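Local coordinates for conserved protein (Geobacillus kaustophilus, PDB 2PCS) that is of unknown function but, as a CoxG-family protein of the Bet v 1-like clan, probably binds a small ligand in the cavity between its curved sheet and helices, at residues Ile70-Gly82 with Phe88-Ile100. Residues are numbered along the deposited sequence; the frame is centred on the assembly and turned at random.
Sequences IKPPYHYKLLVNG and FVNAEGVIDLTPI
Tyr76 lies with one ring face against Ile95, whose CB sits 4.0 Å from the ring centroid, a CH-pi contact 19° off the normal. The ring reaches its neighbour because CG stands between the backbone N and the carbonyl carbon (chi1 60°); CE1 then rests against Ile95 CG2 at 3.6 Å, and CE2 against Ile95 CD1. This is the tight part of an antiparallel hairpin in which Tyr76-Ile95, Leu78-Gly93, Val80-Ala91 and Gly82-Val89 are the hydrogen-bonded pairs. An unknown ligand is bound close to the Tyr76 side chain, consistent with the face of Tyr76, Leu78 and Ile95 lining the pocket of a Bet v 1-like fold.

The other face is more polar. His75 ND1 donates to Asp96 OD1 at 2.6 Å; the carboxylate oxygen lies in the ring plane, yet the donor meets it from above the carboxylate plane, the two planes being 33° apart. NE2 is hydrogen-bonded to Asp69, so the imidazole is held from both nitrogens and its rotation is fixed, while CE1 touches Val94 CG1 at 3.4 Å. A leucine in place of His75 would probably leave Asp96 and Asp69 without their shared partner. Toward Glu92 and Asn81 this face opens to solvent and loosens: Leu79 CD2 only brushes Glu92 CB at 3.8 Å. Beyond it, Asn81 ND2 donates a hydrogen bond to Asn90 OD1 (2.9 Å) from well above its carbonyl plane. A water also donates to that oxygen and to Gly82 O, while Asn90 ND2 hydrogen-bonds to Glu114.

Beside His75, Tyr74 completes a classic bulge opposite Lys71, where strand 59-71 turns into this hairpin. That strand flanks 75-84, strand 104-116 flanks 87-99, and Trp19 of helix 15-22 meets the Tyr76 ring nearly at right angles.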
loop_
_atom_site.group_PDB
_atom_site.type_symbol
_atom_site.label_atom_id
_atom_site.label_comp_id
_atom_site.label_asym_id
_atom_site.label_seq_id
_atom_site.Cartn_x
_atom_site.Cartn_y
_atom_site.Cartn_z
ATOM N N ILE A 70 -14.672 1.714 5.660
ATOM C CA ILE A 70 -14.612 2.321 4.361
ATOM C C ILE A 70 -15.569 3.472 4.290
ATOM O O ILE A 70 -16.798 3.258 4.388
ATOM C CB ILE A 70 -15.036 1.361 3.293
ATOM C CG1 ILE A 70 -14.085 0.129 3.233
ATOM C CG2 ILE A 70 -15.108 2.113 2.004
ATOM C CD1 ILE A 70 -14.344 -0.872 2.022
ATOM N N LYS A 71 -15.024 4.677 4.077
ATOM C CA LYS A 71 -15.836 5.839 3.982
ATOM C C LYS A 71 -15.814 6.784 2.793
ATOM O O LYS A 71 -14.966 7.639 2.735
ATOM C CB LYS A 71 -15.685 6.714 5.230
ATOM C CG LYS A 71 -16.013 6.066 6.590
ATOM C CD LYS A 71 -15.443 6.947 7.694
ATOM C CE LYS A 71 -15.516 6.308 9.033
ATOM N NZ LYS A 71 -16.786 5.509 9.061
ATOM N N PRO A 72 -16.557 6.503 1.737
ATOM C CA PRO A 72 -16.186 6.856 0.398
ATOM C C PRO A 72 -16.538 8.378 0.347
ATOM O O PRO A 72 -17.348 8.881 1.179
ATOM C CB PRO A 72 -17.217 6.145 -0.486
ATOM C CG PRO A 72 -17.790 5.056 0.404
ATOM C CD PRO A 72 -17.688 5.554 1.793
ATOM N N PRO A 73 -15.864 9.145 -0.520
ATOM C CA PRO A 73 -14.673 8.746 -1.213
ATOM C C PRO A 73 -13.388 9.257 -0.451
ATOM O O PRO A 73 -12.417 9.645 -1.092
ATOM C CB PRO A 73 -14.866 9.499 -2.521
ATOM C CG PRO A 73 -15.310 10.918 -1.991
ATOM C CD PRO A 73 -16.256 10.540 -0.866
ATOM N N TYR A 74 -13.342 9.217 0.881
ATOM C CA TYR A 74 -12.252 9.906 1.570
ATOM C C TYR A 74 -11.451 9.176 2.662
ATOM O O TYR A 74 -10.440 9.678 3.109
ATOM C CB TYR A 74 -12.781 11.232 2.192
ATOM C CG TYR A 74 -13.762 10.973 3.306
ATOM C CD1 TYR A 74 -15.135 10.788 3.030
ATOM C CD2 TYR A 74 -13.335 10.896 4.621
ATOM C CE1 TYR A 74 -16.044 10.537 4.053
ATOM C CE2 TYR A 74 -14.238 10.630 5.655
ATOM C CZ TYR A 74 -15.593 10.451 5.359
ATOM O OH TYR A 74 -16.485 10.158 6.383
ATOM N N HIS A 75 -11.885 8.046 3.160
ATOM C CA HIS A 75 -11.145 7.405 4.221
ATOM C C HIS A 75 -11.263 5.880 4.166
ATOM O O HIS A 75 -12.335 5.360 3.939
ATOM C CB HIS A 75 -11.654 7.907 5.542
ATOM C CG HIS A 75 -11.254 7.048 6.705
ATOM N ND1 HIS A 75 -10.191 7.351 7.525
ATOM C CD2 HIS A 75 -11.780 5.891 7.176
ATOM C CE1 HIS A 75 -10.088 6.429 8.467
ATOM N NE2 HIS A 75 -11.057 5.543 8.289
ATOM N N TYR A 76 -10.173 5.144 4.392
ATOM C CA TYR A 76 -10.295 3.703 4.729
ATOM C C TYR A 76 -9.164 3.183 5.601
ATOM O O TYR A 76 -8.189 3.898 5.883
ATOM C CB TYR A 76 -10.491 2.850 3.501
ATOM C CG TYR A 76 -9.358 2.959 2.521
ATOM C CD1 TYR A 76 -9.240 4.086 1.662
ATOM C CD2 TYR A 76 -8.380 1.965 2.453
ATOM C CE1 TYR A 76 -8.170 4.193 0.740
ATOM C CE2 TYR A 76 -7.320 2.043 1.544
ATOM C CZ TYR A 76 -7.207 3.157 0.703
ATOM O OH TYR A 76 -6.157 3.209 -0.190
ATOM N N LYS A 77 -9.324 1.944 6.090
ATOM C CA LYS A 77 -8.280 1.259 6.820
ATOM C C LYS A 77 -7.899 -0.011 6.088
ATOM O O LYS A 77 -8.704 -0.567 5.378
ATOM C CB LYS A 77 -8.709 0.976 8.251
ATOM C CG LYS A 77 -8.974 2.244 9.015
ATOM C CD LYS A 77 -9.231 1.940 10.504
ATOM C CE LYS A 77 -9.124 3.170 11.426
ATOM N NZ LYS A 77 -10.047 2.952 12.620
ATOM N N LEU A 78 -6.639 -0.433 6.231
ATOM C CA LEU A 78 -6.148 -1.671 5.619
ATOM C C LEU A 78 -5.610 -2.602 6.671
ATOM O O LEU A 78 -4.888 -2.155 7.554
ATOM C CB LEU A 78 -5.021 -1.406 4.611
ATOM C CG LEU A 78 -5.338 -0.867 3.229
ATOM C CD1 LEU A 78 -4.006 -0.999 2.479
ATOM C CD2 LEU A 78 -6.513 -1.562 2.411
ATOM N N LEU A 79 -5.949 -3.885 6.579
ATOM C CA LEU A 79 -5.301 -4.903 7.428
ATOM C C LEU A 79 -4.578 -5.821 6.492
ATOM O O LEU A 79 -5.184 -6.308 5.531
ATOM C CB LEU A 79 -6.317 -5.691 8.244
ATOM C CG LEU A 79 -7.388 -4.892 9.022
ATOM C CD1 LEU A 79 -8.424 -5.861 9.650
ATOM C CD2 LEU A 79 -6.709 -4.033 10.135
ATOM N N VAL A 80 -3.273 -5.981 6.720
ATOM C CA VAL A 80 -2.439 -6.843 5.892
ATOM C C VAL A 80 -1.736 -7.974 6.704
ATOM O O VAL A 80 -1.058 -7.692 7.704
ATOM C CB VAL A 80 -1.371 -6.089 5.087
ATOM C CG1 VAL A 80 -0.527 -7.109 4.275
ATOM C CG2 VAL A 80 -1.971 -5.037 4.137
ATOM N N ASN A 81 -1.948 -9.230 6.269
ATOM C CA ASN A 81 -1.219 -10.418 6.763
ATOM C C ASN A 81 -0.479 -11.083 5.612
ATOM O O ASN A 81 -1.094 -11.617 4.702
ATOM C CB ASN A 81 -2.161 -11.406 7.434
ATOM C CG ASN A 81 -2.879 -10.803 8.612
ATOM O OD1 ASN A 81 -4.011 -10.335 8.483
ATOM N ND2 ASN A 81 -2.225 -10.789 9.779
ATOM N N GLY A 82 0.832 -10.969 5.617
ATOM C CA GLY A 82 1.673 -11.487 4.547
ATOM C C GLY A 82 2.685 -12.494 5.112
ATOM O O GLY A 82 3.177 -12.346 6.232
ATOM N N PHE A 88 7.507 -12.969 7.785
ATOM C CA PHE A 88 6.138 -12.502 7.797
ATOM C C PHE A 88 5.998 -10.998 8.243
ATOM O O PHE A 88 6.911 -10.391 8.897
ATOM C CB PHE A 88 5.240 -13.432 8.647
ATOM C CG PHE A 88 5.532 -13.368 10.108
ATOM C CD1 PHE A 88 6.555 -14.124 10.648
ATOM C CD2 PHE A 88 4.839 -12.507 10.917
ATOM C CE1 PHE A 88 6.841 -14.091 11.980
ATOM C CE2 PHE A 88 5.121 -12.438 12.290
ATOM C CZ PHE A 88 6.115 -13.253 12.845
ATOM N N VAL A 89 4.805 -10.481 7.926
ATOM C CA VAL A 89 4.365 -9.092 8.128
ATOM C C VAL A 89 2.875 -9.032 8.560
ATOM O O VAL A 89 1.978 -9.399 7.804
ATOM C CB VAL A 89 4.457 -8.272 6.791
ATOM C CG1 VAL A 89 4.032 -6.847 7.033
ATOM C CG2 VAL A 89 5.898 -8.258 6.227
ATOM N N ASN A 90 2.623 -8.561 9.765
ATOM C CA ASN A 90 1.279 -8.154 10.122
ATOM C C ASN A 90 1.184 -6.612 10.220
ATOM O O ASN A 90 1.892 -5.983 10.999
ATOM C CB ASN A 90 0.887 -8.814 11.451
ATOM C CG ASN A 90 0.987 -10.313 11.381
ATOM O OD1 ASN A 90 0.563 -10.935 10.366
ATOM N ND2 ASN A 90 1.610 -10.918 12.415
ATOM N N ALA A 91 0.300 -6.025 9.430
ATOM C CA ALA A 91 0.215 -4.584 9.334
ATOM C C ALA A 91 -1.229 -4.009 9.354
ATOM O O ALA A 91 -2.153 -4.599 8.844
ATOM C CB ALA A 91 0.946 -4.144 8.068
ATOM N N GLU A 92 -1.390 -2.832 9.924
ATOM C CA GLU A 92 -2.598 -2.032 9.695
ATOM C C GLU A 92 -2.205 -0.622 9.235
ATOM O O GLU A 92 -1.139 -0.094 9.627
ATOM C CB GLU A 92 -3.558 -2.018 10.932
ATOM C CG GLU A 92 -2.836 -1.932 12.264
ATOM C CD GLU A 92 -3.753 -1.884 13.526
ATOM O OE1 GLU A 92 -3.332 -1.171 14.499
ATOM O OE2 GLU A 92 -4.847 -2.571 13.567
ATOM N N GLY A 93 -3.037 -0.038 8.381
ATOM C CA GLY A 93 -2.851 1.339 7.992
ATOM C C GLY A 93 -4.162 2.051 7.931
ATOM O O GLY A 93 -5.218 1.409 7.862
ATOM N N VAL A 94 -4.088 3.381 7.944
ATOM C CA VAL A 94 -5.226 4.268 7.774
ATOM C C VAL A 94 -4.902 5.249 6.653
ATOM O O VAL A 94 -3.812 5.840 6.602
ATOM C CB VAL A 94 -5.497 5.076 9.053
ATOM C CG1 VAL A 94 -6.779 5.860 8.918
ATOM C CG2 VAL A 94 -5.539 4.168 10.337
ATOM N N ILE A 95 -5.849 5.417 5.735
ATOM C CA ILE A 95 -5.703 6.358 4.662
ATOM C C ILE A 95 -6.840 7.427 4.689
ATOM O O ILE A 95 -8.030 7.094 4.773
ATOM C CB ILE A 95 -5.730 5.637 3.317
ATOM C CG1 ILE A 95 -4.493 4.736 3.121
ATOM C CG2 ILE A 95 -5.823 6.585 2.174
ATOM C CD1 ILE A 95 -4.654 3.412 3.728
ATOM N N ASP A 96 -6.452 8.695 4.539
ATOM C CA ASP A 96 -7.400 9.801 4.468
ATOM C C ASP A 96 -7.107 10.623 3.220
ATOM O O ASP A 96 -5.926 10.894 2.894
ATOM C CB ASP A 96 -7.304 10.644 5.729
ATOM C CG ASP A 96 -7.869 9.916 6.958
ATOM O OD1 ASP A 96 -9.085 9.647 6.984
ATOM O OD2 ASP A 96 -7.106 9.605 7.921
ATOM N N LEU A 97 -8.167 10.942 2.476
ATOM C CA LEU A 97 -8.028 11.836 1.346
ATOM C C LEU A 97 -8.561 13.240 1.744
ATOM O O LEU A 97 -9.656 13.367 2.372
ATOM C CB LEU A 97 -8.711 11.272 0.101
ATOM C CG LEU A 97 -8.274 9.917 -0.473
ATOM C CD1 LEU A 97 -9.047 9.579 -1.739
ATOM C CD2 LEU A 97 -6.816 9.985 -0.806
ATOM N N THR A 98 -7.757 14.253 1.432
ATOM C CA THR A 98 -8.084 15.648 1.720
ATOM C C THR A 98 -7.948 16.513 0.495
ATOM O O THR A 98 -6.879 16.568 -0.090
ATOM C CB THR A 98 -7.171 16.187 2.777
ATOM O OG1 THR A 98 -7.499 15.526 3.987
ATOM C CG2 THR A 98 -7.400 17.626 3.013
ATOM N N PRO A 99 -9.024 17.203 0.102
ATOM C CA PRO A 99 -8.918 18.078 -1.058
ATOM C C PRO A 99 -8.092 19.275 -0.601
ATOM O O PRO A 99 -8.366 19.821 0.493
ATOM C CB PRO A 99 -10.355 18.485 -1.313
ATOM C CG PRO A 99 -11.002 18.380 0.047
ATOM C CD PRO A 99 -10.345 17.280 0.742
ATOM N N ILE A 100 -7.038 19.617 -1.343
ATOM C CA ILE A 100 -6.289 20.839 -0.998
ATOM C C ILE A 100 -6.764 22.005 -1.878
ATOM O O ILE A 100 -6.611 23.177 -1.533
ATOM C CB ILE A 100 -4.750 20.657 -0.946
ATOM C CG1 ILE A 100 -4.243 20.018 -2.227
ATOM C CG2 ILE A 100 -4.365 19.823 0.297
ATOM C CD1 ILE A 100 -3.251 18.843 -1.941
HETATM O O HOH W 1 1.396 -12.904 8.733
#